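Local coordinates for N-acylhomoserine lactone dependent regulatory protein (Burkholderia cenocepacia, PDB 5L10) that probably binds DNA as a LuxR-family quorum-sensing transcription regulator, with this fragment being the domain that senses N-acylhomoserine lactone signals, at residues L156-A160 / H161-M165; A86-P89 / R90-W94. One frame throughout, in Å; residues are numbered along the deposited sequence.

Contact 1: L156-A160 / H161-M165; sequences LSHAA and HAYLM
His161 and Ser157 meet one helical turn apart, and their backbone pair belongs to the run of i+4 bonds of helix 143-169: the amide of His161 gives its hydrogen to the carbonyl O of Ser157, N to O 3.1 Å. Ala162 N repeats this with His158 O at 2.9 Å, and Tyr163 N with Ala159 O at 2.8 Å. Then the turn widens. Ala160 O is gripped by two amides, Leu164 N at 3.0 Å from above the carbonyl plane and Met165 N at 2.9 Å almost in line with the C=O bond. The second is the straighter, N-H...O 168°, and its i+5 spacing is that of a pi-type turn.

With CG anti to its carbonyl carbon (chi1 -60°), the His161 ring swings back over Ser157, whose carbonyl O lies under one ring face, 3.1 Å from CD2. His161 ND1 is hydrogen-bonded to Tyr43 OH, while Tyr163 OH is satisfied by Gln17 NE2. Ala162 CB sits over a face of the His158 imidazole, 4.0 Å from CE1, toward the rim.

In the autoinducer-binding domain this part of the helix is wedged between the antiparallel sheet and two helices: Ala159 and Tyr163 pack on helix 3-16, Leu164 on helix 22-35, and Ala160 on Tyr43 of strand 40-46, while His158 meets His120 of the second subunit.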
# COMPACT_ATOMS: atom_id res chain seq x y z
N LEU A 156 1.38 1.58 -7.68
CA LEU A 156 0.08 1.17 -8.19
C LEU A 156 -0.69 0.35 -7.17
O LEU A 156 -1.92 0.43 -7.08
CB LEU A 156 0.24 0.37 -9.48
CG LEU A 156 0.44 1.16 -10.77
CD1 LEU A 156 0.47 0.22 -11.96
CD2 LEU A 156 -0.68 2.17 -10.89
N SER A 157 0.02 -0.48 -6.41
CA SER A 157 -0.63 -1.34 -5.43
C SER A 157 -1.25 -0.51 -4.31
O SER A 157 -2.39 -0.76 -3.89
CB SER A 157 0.39 -2.33 -4.87
OG SER A 157 -0.21 -3.13 -3.88
N HIS A 158 -0.51 0.48 -3.80
CA HIS A 158 -1.08 1.40 -2.83
C HIS A 158 -2.27 2.14 -3.42
O HIS A 158 -3.28 2.35 -2.73
CB HIS A 158 -0.01 2.40 -2.36
CG HIS A 158 -0.56 3.59 -1.64
ND1 HIS A 158 -1.13 4.66 -2.30
CD2 HIS A 158 -0.61 3.89 -0.32
CE1 HIS A 158 -1.52 5.56 -1.41
NE2 HIS A 158 -1.21 5.12 -0.21
N ALA A 159 -2.18 2.52 -4.69
CA ALA A 159 -3.26 3.27 -5.32
C ALA A 159 -4.53 2.43 -5.43
O ALA A 159 -5.63 2.94 -5.22
CB ALA A 159 -2.82 3.77 -6.70
N ALA A 160 -4.38 1.15 -5.78
CA ALA A 160 -5.55 0.29 -5.91
C ALA A 160 -6.23 0.10 -4.56
O ALA A 160 -7.46 0.16 -4.45
CB ALA A 160 -5.16 -1.05 -6.51
N HIS A 161 -5.44 -0.11 -3.51
CA HIS A 161 -6.00 -0.37 -2.19
C HIS A 161 -6.59 0.90 -1.58
O HIS A 161 -7.54 0.82 -0.79
CB HIS A 161 -4.93 -0.97 -1.29
CG HIS A 161 -4.39 -2.27 -1.80
ND1 HIS A 161 -5.16 -3.19 -2.47
CD2 HIS A 161 -3.14 -2.80 -1.75
CE1 HIS A 161 -4.42 -4.23 -2.81
NE2 HIS A 161 -3.19 -4.01 -2.38
N ALA A 162 -6.05 2.06 -1.93
CA ALA A 162 -6.50 3.31 -1.33
C ALA A 162 -7.61 3.99 -2.12
O ALA A 162 -8.44 4.68 -1.52
CB ALA A 162 -5.32 4.28 -1.17
N TYR A 163 -7.64 3.82 -3.44
CA TYR A 163 -8.59 4.53 -4.28
C TYR A 163 -9.63 3.65 -4.95
O TYR A 163 -10.71 4.15 -5.29
CB TYR A 163 -7.85 5.33 -5.36
CG TYR A 163 -6.96 6.42 -4.82
CD1 TYR A 163 -7.45 7.71 -4.62
CD2 TYR A 163 -5.64 6.17 -4.50
CE1 TYR A 163 -6.64 8.71 -4.13
CE2 TYR A 163 -4.82 7.17 -4.01
CZ TYR A 163 -5.33 8.44 -3.82
OH TYR A 163 -4.52 9.43 -3.33
N LEU A 164 -9.36 2.36 -5.15
CA LEU A 164 -10.29 1.47 -5.82
C LEU A 164 -11.04 0.57 -4.84
O LEU A 164 -12.28 0.54 -4.85
CB LEU A 164 -9.56 0.61 -6.85
CG LEU A 164 -10.45 -0.31 -7.68
CD1 LEU A 164 -11.49 0.50 -8.41
CD2 LEU A 164 -9.62 -1.11 -8.66
N MSE A 165 -10.32 -0.15 -3.99
CA MSE A 165 -10.95 -1.05 -3.02
C MSE A 165 -12.05 -0.40 -2.16
O MSE A 165 -13.16 -0.94 -2.08
CB MSE A 165 -9.88 -1.68 -2.12
CG MSE A 165 -10.43 -2.24 -0.82
SE MSE A 165 -9.26 -3.51 0.09
CE MSE A 165 -7.66 -2.42 0.27

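Contact 2: A86-P89 / R90-W94; sequences ASQP and RPVVW
Gln88 folds its side chain forward over the turn and lays its amide against Arg90. The carbonyl end touches the aliphatic root of the arginine, OE1 to Arg90 CB 3.4 Å, and the far end of the amide points toward Val92. The modelled amide nitrogen comes implausibly close to the carbonyl O of Arg90, so its exact placement is doubtful. A first torsion that puts CG between the backbone N and the carbonyl carbon (chi1 62°), followed by a bend at chi2, brings the amide round to this side. Beyond it the arginine chain bends at chi3 and carries the guanidinium away, its plane 26° from that of the amide. One water sits between the two backbones: its oxygen lies 3.0 Å from Arg90 O and, more weakly, 3.4 Å from Gln88 O, with more acceptors near it than it has protons to give.

The turn takes the chain out of helix 80-87 and into strand 92-95, an outermost strand of the five-stranded antiparallel sheet of the autoinducer-binding domain. Pro89 and Pro91 flank Arg90 in this link.

Further out, Val92 pairs through its backbone with Ser119 of the neighbouring strand and rests on Arg84 and Val85 of the helix. Ala86 O accepts a hydrogen bond from Tyr123 OH. On the dimer side, Arg90 packs on Tyr163 of the second subunit and Pro89 on Pro166 of that subunit.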
# COMPACT_ATOMS: atom_id res chain seq x y z
N ALA A 86 -2.68 -13.63 0.62
CA ALA A 86 -3.41 -13.41 1.86
C ALA A 86 -2.57 -13.74 3.08
O ALA A 86 -2.84 -13.22 4.17
CB ALA A 86 -4.69 -14.25 1.87
N SER A 87 -1.55 -14.58 2.93
CA SER A 87 -0.78 -15.03 4.08
C SER A 87 0.43 -14.16 4.37
O SER A 87 0.89 -14.11 5.52
CB SER A 87 -0.32 -16.48 3.87
OG SER A 87 0.45 -16.59 2.69
N GLN A 88 0.95 -13.46 3.37
CA GLN A 88 2.17 -12.68 3.47
C GLN A 88 1.95 -11.27 2.94
O GLN A 88 1.07 -11.05 2.10
CB GLN A 88 3.30 -13.36 2.68
CG GLN A 88 3.04 -13.48 1.20
CD GLN A 88 4.15 -12.87 0.38
OE1 GLN A 88 5.30 -12.81 0.82
NE2 GLN A 88 3.81 -12.40 -0.81
N PRO A 89 2.73 -10.30 3.43
CA PRO A 89 2.54 -8.91 2.98
C PRO A 89 3.25 -8.54 1.69
O PRO A 89 2.92 -7.49 1.12
CB PRO A 89 3.12 -8.09 4.15
CG PRO A 89 3.61 -9.09 5.19
CD PRO A 89 3.74 -10.40 4.49
N ARG A 90 4.18 -9.35 1.19
CA ARG A 90 4.98 -8.96 0.03
C ARG A 90 4.28 -9.34 -1.27
O ARG A 90 3.37 -10.18 -1.28
CB ARG A 90 6.36 -9.61 0.11
CG ARG A 90 7.11 -9.21 1.38
CD ARG A 90 8.50 -9.80 1.45
NE ARG A 90 9.25 -9.57 0.22
CZ ARG A 90 10.54 -9.85 0.07
NH1 ARG A 90 11.23 -10.36 1.09
NH2 ARG A 90 11.15 -9.62 -1.08
N PRO A 91 4.66 -8.72 -2.39
CA PRO A 91 4.05 -9.08 -3.67
C PRO A 91 4.47 -10.47 -4.13
O PRO A 91 5.54 -10.97 -3.78
CB PRO A 91 4.58 -8.00 -4.63
CG PRO A 91 5.03 -6.88 -3.75
CD PRO A 91 5.53 -7.54 -2.51
N VAL A 92 3.60 -11.08 -4.93
CA VAL A 92 3.80 -12.44 -5.44
C VAL A 92 3.97 -12.36 -6.95
O VAL A 92 3.06 -11.91 -7.66
CB VAL A 92 2.63 -13.36 -5.07
CG1 VAL A 92 2.76 -14.69 -5.78
CG2 VAL A 92 2.57 -13.56 -3.57
N VAL A 93 5.12 -12.81 -7.44
CA VAL A 93 5.38 -12.96 -8.87
C VAL A 93 5.15 -14.41 -9.24
O VAL A 93 5.69 -15.32 -8.59
CB VAL A 93 6.81 -12.51 -9.23
CG1 VAL A 93 7.05 -12.63 -10.72
CG2 VAL A 93 7.06 -11.09 -8.74
N TRP A 94 4.36 -14.65 -10.28
CA TRP A 94 4.01 -16.01 -10.65
C TRP A 94 4.04 -16.19 -12.16
O TRP A 94 3.94 -15.23 -12.93
CB TRP A 94 2.64 -16.41 -10.08
CG TRP A 94 1.55 -15.41 -10.32
CD1 TRP A 94 1.12 -14.44 -9.46
CD2 TRP A 94 0.74 -15.29 -11.50
NE1 TRP A 94 0.09 -13.72 -10.03
CE2 TRP A 94 -0.16 -14.22 -11.28
CE3 TRP A 94 0.69 -15.97 -12.72
CZ2 TRP A 94 -1.10 -13.83 -12.23
CZ3 TRP A 94 -0.24 -15.58 -13.66
CH2 TRP A 94 -1.12 -14.52 -13.42
O HOH W 1 0.50 -9.53 -0.89

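Overall arrangement
Contact 2 comes first along the chain, at the passage from helix 80-87 into strand 92-95; contact 1 follows far later, within the long helix 143-169, the last helix of the chain. Within one subunit their centres lie 16 Å apart and their nearest atoms about 6 Å, without touching. The antiparallel sheet relates them: strand 116-123 is packed against by residues of both, with His120 meeting His161 and Pro91. The dimer joins them more directly, since Pro89 and Pro91 of contact 2 pack on Ala162 and His158 of contact 1 in the other subunit. Together they form part of the interface between two ligand-binding domains.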